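Local coordinates for protein BolA (Coxiella burnetii, PDB 3TR3) that is of unknown function but, as a member of the BolA/IbaG family, is probably a stress-induced protein, and carries a bound cobalt ion in this crystal, at residues B[14-24]-B[35-43]. Residues are numbered along the deposited sequence; the frame is centred on the assembly and turned at random.
Sequences IETGLSESRVI and AVVLCPTFE
Arg22 and Leu38 pair across the antiparallel beta hairpin of the BolA fold, formed by strands 22-28 and 32-38. Arg22 N donates to Leu38 O at 2.9 Å, in the carbonyl plane, and Leu38 N returns a nearly straight bond to Arg22 O (3.0 Å, 175° at the hydrogen). Farther along, Ile24 N reaches Val36 O only through a weak, bent bond. Strand 32-38 also bonds to strand 68-74, which makes it the middle of the chain's three strands.

Ile24 can be followed outward from CB. Its chi1 of 66° sets CG1 between the backbone N and the carbonyl carbon, and from there CG1 meets Val36 CG1 at 3.8 Å. CG2, the other branch, rests against Leu38 CG and CD1. At the tip, CD1 touches both Val36 CG1 and Leu38 CD2, bridging the two side chains. Tyr79 of helix 76-80 packs on both Ile24 and Leu38, while Ile24 touches Ile24 of the second subunit and makes backbone hydrogen bonds there, so this patch reaches the dimer contact.

Val23 and Val37 point to the other face of the sheet, covered by helices 7-17 and 47-57. There Ile14, at the end of helix 7-17, brings CG2 toward Val37 CG1, and Val54 of helix 47-57 packs on Ile14. Glu15 ties the same helix to the strand by accepting from Val23 N through the anti lone pair of OE2 (2.8 Å).

Between helix and strand, a type II turn runs from Leu18 to Ser21. Leu18 CD2 lies 3.9 Å from Cys39 SG and approaches Phe42 CZ obliquely. Cys39 CB sits 3.6 Å above the plane of the Phe42 ring, over its centre. Within the turn, Ser21 N and OG grip Leu18 O from the same face of its plane, OG at 2.7 Å.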
ATOM      1  N   ILE B  14     -10.890   1.503   4.741  1.00 34.31           N
ATOM      2  CA  ILE B  14     -10.257   1.498   6.048  1.00 35.22           C
ATOM      3  C   ILE B  14      -9.743   2.886   6.408  1.00 37.26           C
ATOM      4  O   ILE B  14      -9.933   3.340   7.520  1.00 42.15           O
ATOM      5  CB  ILE B  14      -9.112   0.496   6.128  1.00 31.65           C
ATOM      6  CG1 ILE B  14      -9.618  -0.931   5.920  1.00 27.44           C
ATOM      7  CG2 ILE B  14      -8.391   0.633   7.447  1.00 29.03           C
ATOM      8  CD1 ILE B  14      -8.435  -1.968   5.805  1.00 23.89           C
ATOM      9  N   GLU B  15      -9.111   3.577   5.466  1.00 33.44           N
ATOM     10  CA  GLU B  15      -8.660   4.947   5.736  1.00 33.23           C
ATOM     11  C   GLU B  15      -9.801   5.959   5.936  1.00 38.18           C
ATOM     12  O   GLU B  15      -9.631   6.974   6.583  1.00 43.96           O
ATOM     13  CB  GLU B  15      -7.677   5.425   4.667  1.00 29.00           C
ATOM     14  CG  GLU B  15      -6.404   4.579   4.626  1.00 33.62           C
ATOM     15  CD  GLU B  15      -5.489   4.929   3.461  1.00 39.54           C
ATOM     16  OE1 GLU B  15      -5.951   5.607   2.513  1.00 44.55           O
ATOM     17  OE2 GLU B  15      -4.306   4.526   3.503  1.00 37.13           O
ATOM     18  N   THR B  16     -10.962   5.669   5.378  1.00 38.00           N
ATOM     19  CA  THR B  16     -12.118   6.515   5.546  1.00 37.87           C
ATOM     20  C   THR B  16     -12.708   6.280   6.927  1.00 41.35           C
ATOM     21  O   THR B  16     -12.965   7.221   7.639  1.00 44.26           O
ATOM     22  CB  THR B  16     -13.172   6.238   4.449  1.00 38.31           C
ATOM     23  OG1 THR B  16     -12.695   6.769   3.209  1.00 46.22           O
ATOM     24  CG2 THR B  16     -14.514   6.891   4.770  1.00 34.86           C
ATOM     25  N   GLY B  17     -12.873   5.017   7.304  1.00 40.48           N
ATOM     26  CA  GLY B  17     -13.503   4.668   8.561  1.00 39.54           C
ATOM     27  C   GLY B  17     -12.649   4.848   9.811  1.00 39.61           C
ATOM     28  O   GLY B  17     -13.177   5.026  10.896  1.00 40.93           O
ATOM     29  N   LEU B  18     -11.331   4.793   9.668  1.00 36.15           N
ATOM     30  CA  LEU B  18     -10.447   4.788  10.822  1.00 34.59           C
ATOM     31  C   LEU B  18      -9.456   5.952  10.743  1.00 37.23           C
ATOM     32  O   LEU B  18      -8.531   5.913   9.947  1.00 42.84           O
ATOM     33  CB  LEU B  18      -9.724   3.439  10.900  1.00 32.58           C
ATOM     34  CG  LEU B  18      -8.834   3.263  12.136  1.00 32.56           C
ATOM     35  CD1 LEU B  18      -9.727   3.147  13.331  1.00 32.18           C
ATOM     36  CD2 LEU B  18      -7.915   2.079  12.065  1.00 29.60           C
ATOM     37  N   SER B  19      -9.659   7.004  11.546  1.00 39.22           N
ATOM     38  CA  SER B  19      -8.849   8.237  11.424  1.00 42.18           C
ATOM     39  C   SER B  19      -7.386   8.013  11.712  1.00 40.59           C
ATOM     40  O   SER B  19      -7.032   7.209  12.577  1.00 38.39           O
ATOM     41  CB  SER B  19      -9.366   9.377  12.298  1.00 48.00           C
ATOM     42  OG  SER B  19     -10.553   9.878  11.722  1.00 57.58           O
ATOM     43  N   GLU B  20      -6.545   8.722  10.958  1.00 37.51           N
ATOM     44  CA  GLU B  20      -5.102   8.630  11.119  1.00 37.28           C
ATOM     45  C   GLU B  20      -4.546   7.254  10.722  1.00 37.51           C
ATOM     46  O   GLU B  20      -3.401   6.938  11.047  1.00 40.16           O
ATOM     47  CB  GLU B  20      -4.682   8.970  12.568  1.00 40.56           C
ATOM     48  CG  GLU B  20      -5.287  10.224  13.116  1.00 45.37           C
ATOM     49  CD  GLU B  20      -4.984  11.449  12.260  1.00 53.02           C
ATOM     50  OE1 GLU B  20      -3.828  11.569  11.798  1.00 52.68           O
ATOM     51  OE2 GLU B  20      -5.898  12.289  12.054  1.00 57.04           O
ATOM     52  N   SER B  21      -5.325   6.432  10.022  1.00 35.42           N
ATOM     53  CA  SER B  21      -4.746   5.178   9.530  1.00 34.05           C
ATOM     54  C   SER B  21      -4.181   5.302   8.103  1.00 34.31           C
ATOM     55  O   SER B  21      -4.677   6.070   7.277  1.00 39.07           O
ATOM     56  CB  SER B  21      -5.696   3.963   9.668  1.00 29.43           C
ATOM     57  OG  SER B  21      -6.864   4.102   8.878  1.00 32.31           O
ATOM     58  N   ARG B  22      -3.123   4.547   7.846  1.00 32.68           N
ATOM     59  CA  ARG B  22      -2.553   4.369   6.501  1.00 29.23           C
ATOM     60  C   ARG B  22      -2.519   2.886   6.171  1.00 28.64           C
ATOM     61  O   ARG B  22      -1.906   2.088   6.922  1.00 29.05           O
ATOM     62  CB  ARG B  22      -1.142   4.976   6.401  1.00 29.51           C
ATOM     63  CG  ARG B  22      -0.490   4.848   4.994  1.00 79.35           C
ATOM     64  CD  ARG B  22       0.817   5.651   4.852  1.00 78.84           C
ATOM     65  NE  ARG B  22       0.615   7.082   5.100  1.00 78.29           N
ATOM     66  CZ  ARG B  22       1.555   7.901   5.567  1.00 76.73           C
ATOM     67  NH1 ARG B  22       2.768   7.426   5.848  1.00 76.76           N
ATOM     68  NH2 ARG B  22       1.284   9.193   5.764  1.00 73.80           N
ATOM     69  N   VAL B  23      -3.195   2.493   5.075  1.00 26.44           N
ATOM     70  CA  VAL B  23      -3.027   1.115   4.581  1.00 27.88           C
ATOM     71  C   VAL B  23      -1.765   1.026   3.646  1.00 32.88           C
ATOM     72  O   VAL B  23      -1.811   1.379   2.457  1.00 37.78           O
ATOM     73  CB  VAL B  23      -4.322   0.551   3.920  1.00 33.09           C
ATOM     74  CG1 VAL B  23      -4.175  -0.932   3.603  1.00 33.09           C
ATOM     75  CG2 VAL B  23      -5.533   0.784   4.815  1.00 28.38           C
ATOM     76  N   ILE B  24      -0.637   0.600   4.216  1.00 28.01           N
ATOM     77  CA  ILE B  24       0.626   0.607   3.504  1.00 33.07           C
ATOM     78  C   ILE B  24       0.763  -0.586   2.539  1.00 35.00           C
ATOM     79  O   ILE B  24       1.584  -0.570   1.629  1.00 32.25           O
ATOM     80  CB  ILE B  24       1.862   0.691   4.444  1.00 33.38           C
ATOM     81  CG1 ILE B  24       1.983  -0.565   5.295  1.00 30.96           C
ATOM     82  CG2 ILE B  24       1.866   2.018   5.250  1.00 23.62           C
ATOM     83  CD1 ILE B  24       3.282  -0.617   6.031  1.00 31.52           C
ATOM     84  N   ALA B  35      -4.017  -7.100   4.580  1.00 34.93           N
ATOM     85  CA  ALA B  35      -3.773  -5.681   4.694  1.00 27.45           C
ATOM     86  C   ALA B  35      -2.801  -5.435   5.847  1.00 31.68           C
ATOM     87  O   ALA B  35      -2.833  -6.148   6.851  1.00 36.17           O
ATOM     88  CB  ALA B  35      -5.105  -4.925   4.910  1.00 27.31           C
ATOM     89  N   VAL B  36      -1.911  -4.460   5.676  1.00 27.50           N
ATOM     90  CA  VAL B  36      -1.007  -4.035   6.719  1.00 28.48           C
ATOM     91  C   VAL B  36      -1.483  -2.637   6.981  1.00 31.58           C
ATOM     92  O   VAL B  36      -1.595  -1.843   6.046  1.00 29.33           O
ATOM     93  CB  VAL B  36       0.477  -4.041   6.297  1.00 27.78           C
ATOM     94  CG1 VAL B  36       1.370  -3.677   7.470  1.00 25.59           C
ATOM     95  CG2 VAL B  36       0.880  -5.410   5.699  1.00 25.56           C
ATOM     96  N   VAL B  37      -1.867  -2.381   8.239  1.00 29.82           N
ATOM     97  CA  VAL B  37      -2.495  -1.128   8.636  1.00 27.48           C
ATOM     98  C   VAL B  37      -1.656  -0.483   9.725  1.00 30.61           C
ATOM     99  O   VAL B  37      -1.255  -1.158  10.685  1.00 28.13           O
ATOM    100  CB  VAL B  37      -3.943  -1.336   9.152  1.00 35.70           C
ATOM    101  CG1 VAL B  37      -4.597   0.016   9.408  1.00 23.40           C
ATOM    102  CG2 VAL B  37      -4.754  -2.092   8.139  1.00 23.08           C
ATOM    103  N   LEU B  38      -1.345   0.800   9.534  1.00 30.70           N
ATOM    104  CA  LEU B  38      -0.669   1.594  10.537  1.00 28.24           C
ATOM    105  C   LEU B  38      -1.708   2.548  11.111  1.00 33.63           C
ATOM    106  O   LEU B  38      -2.453   3.176  10.351  1.00 34.01           O
ATOM    107  CB  LEU B  38       0.547   2.379   9.981  1.00 23.41           C
ATOM    108  CG  LEU B  38       1.675   1.661   9.209  1.00 33.56           C
ATOM    109  CD1 LEU B  38       3.012   2.477   9.050  1.00 23.84           C
ATOM    110  CD2 LEU B  38       1.975   0.269   9.732  1.00 30.17           C
ATOM    111  N   CYS B  39      -1.753   2.641  12.447  1.00 30.54           N
ATOM    112  CA  CYS B  39      -2.597   3.602  13.157  1.00 30.25           C
ATOM    113  C   CYS B  39      -2.032   3.853  14.573  1.00 36.47           C
ATOM    114  O   CYS B  39      -1.782   2.892  15.316  1.00 34.98           O
ATOM    115  CB  CYS B  39      -4.028   3.068  13.246  1.00 24.00           C
ATOM    116  SG  CYS B  39      -5.231   4.308  13.729  1.00 31.73           S
ATOM    117  N   PRO B  40      -1.814   5.139  14.944  1.00 38.22           N
ATOM    118  CA  PRO B  40      -1.343   5.466  16.303  1.00 38.93           C
ATOM    119  C   PRO B  40      -2.374   5.089  17.390  1.00 40.05           C
ATOM    120  O   PRO B  40      -2.004   4.898  18.542  1.00 46.07           O
ATOM    121  CB  PRO B  40      -1.113   6.988  16.245  1.00 36.25           C
ATOM    122  CG  PRO B  40      -2.028   7.469  15.136  1.00 34.02           C
ATOM    123  CD  PRO B  40      -2.005   6.351  14.122  1.00 35.99           C
ATOM    124  N   THR B  41      -3.637   4.945  17.004  1.00 36.68           N
ATOM    125  CA  THR B  41      -4.711   4.524  17.903  1.00 36.55           C
ATOM    126  C   THR B  41      -4.521   3.087  18.441  1.00 33.69           C
ATOM    127  O   THR B  41      -5.113   2.690  19.448  1.00 33.50           O
ATOM    128  CB  THR B  41      -6.089   4.703  17.186  1.00 41.73           C
ATOM    129  OG1 THR B  41      -6.319   6.096  16.952  1.00 47.93           O
ATOM    130  CG2 THR B  41      -7.245   4.145  17.974  1.00 34.03           C
ATOM    131  N   PHE B  42      -3.687   2.301  17.775  1.00 34.71           N
ATOM    132  CA  PHE B  42      -3.436   0.925  18.221  1.00 34.47           C
ATOM    133  C   PHE B  42      -2.512   0.934  19.444  1.00 33.66           C
ATOM    134  O   PHE B  42      -2.315  -0.092  20.078  1.00 35.99           O
ATOM    135  CB  PHE B  42      -2.803   0.049  17.119  1.00 36.04           C
ATOM    136  CG  PHE B  42      -3.642  -0.108  15.863  1.00 34.49           C
ATOM    137  CD1 PHE B  42      -5.019  -0.024  15.905  1.00 30.48           C
ATOM    138  CD2 PHE B  42      -3.028  -0.364  14.634  1.00 33.23           C
ATOM    139  CE1 PHE B  42      -5.773  -0.177  14.725  1.00 30.91           C
ATOM    140  CE2 PHE B  42      -3.772  -0.531  13.467  1.00 30.90           C
ATOM    141  CZ  PHE B  42      -5.165  -0.442  13.519  1.00 28.92           C
ATOM    142  N   GLU B  43      -1.933   2.083  19.777  1.00 31.98           N
ATOM    143  CA  GLU B  43      -1.030   2.118  20.937  1.00 33.15           C
ATOM    144  C   GLU B  43      -1.732   1.626  22.196  1.00 35.34           C
ATOM    145  O   GLU B  43      -2.788   2.164  22.590  1.00 37.29           O
ATOM    146  CB  GLU B  43      -0.431   3.508  21.143  1.00 30.96           C
ATOM    147  CG  GLU B  43       0.660   3.550  22.179  1.00 39.22           C
ATOM    148  CD  GLU B  43       1.909   2.772  21.782  1.00 51.33           C
ATOM    149  OE1 GLU B  43       2.543   3.115  20.727  1.00 55.74           O
ATOM    150  OE2 GLU B  43       2.253   1.822  22.538  1.00 52.98           O
TER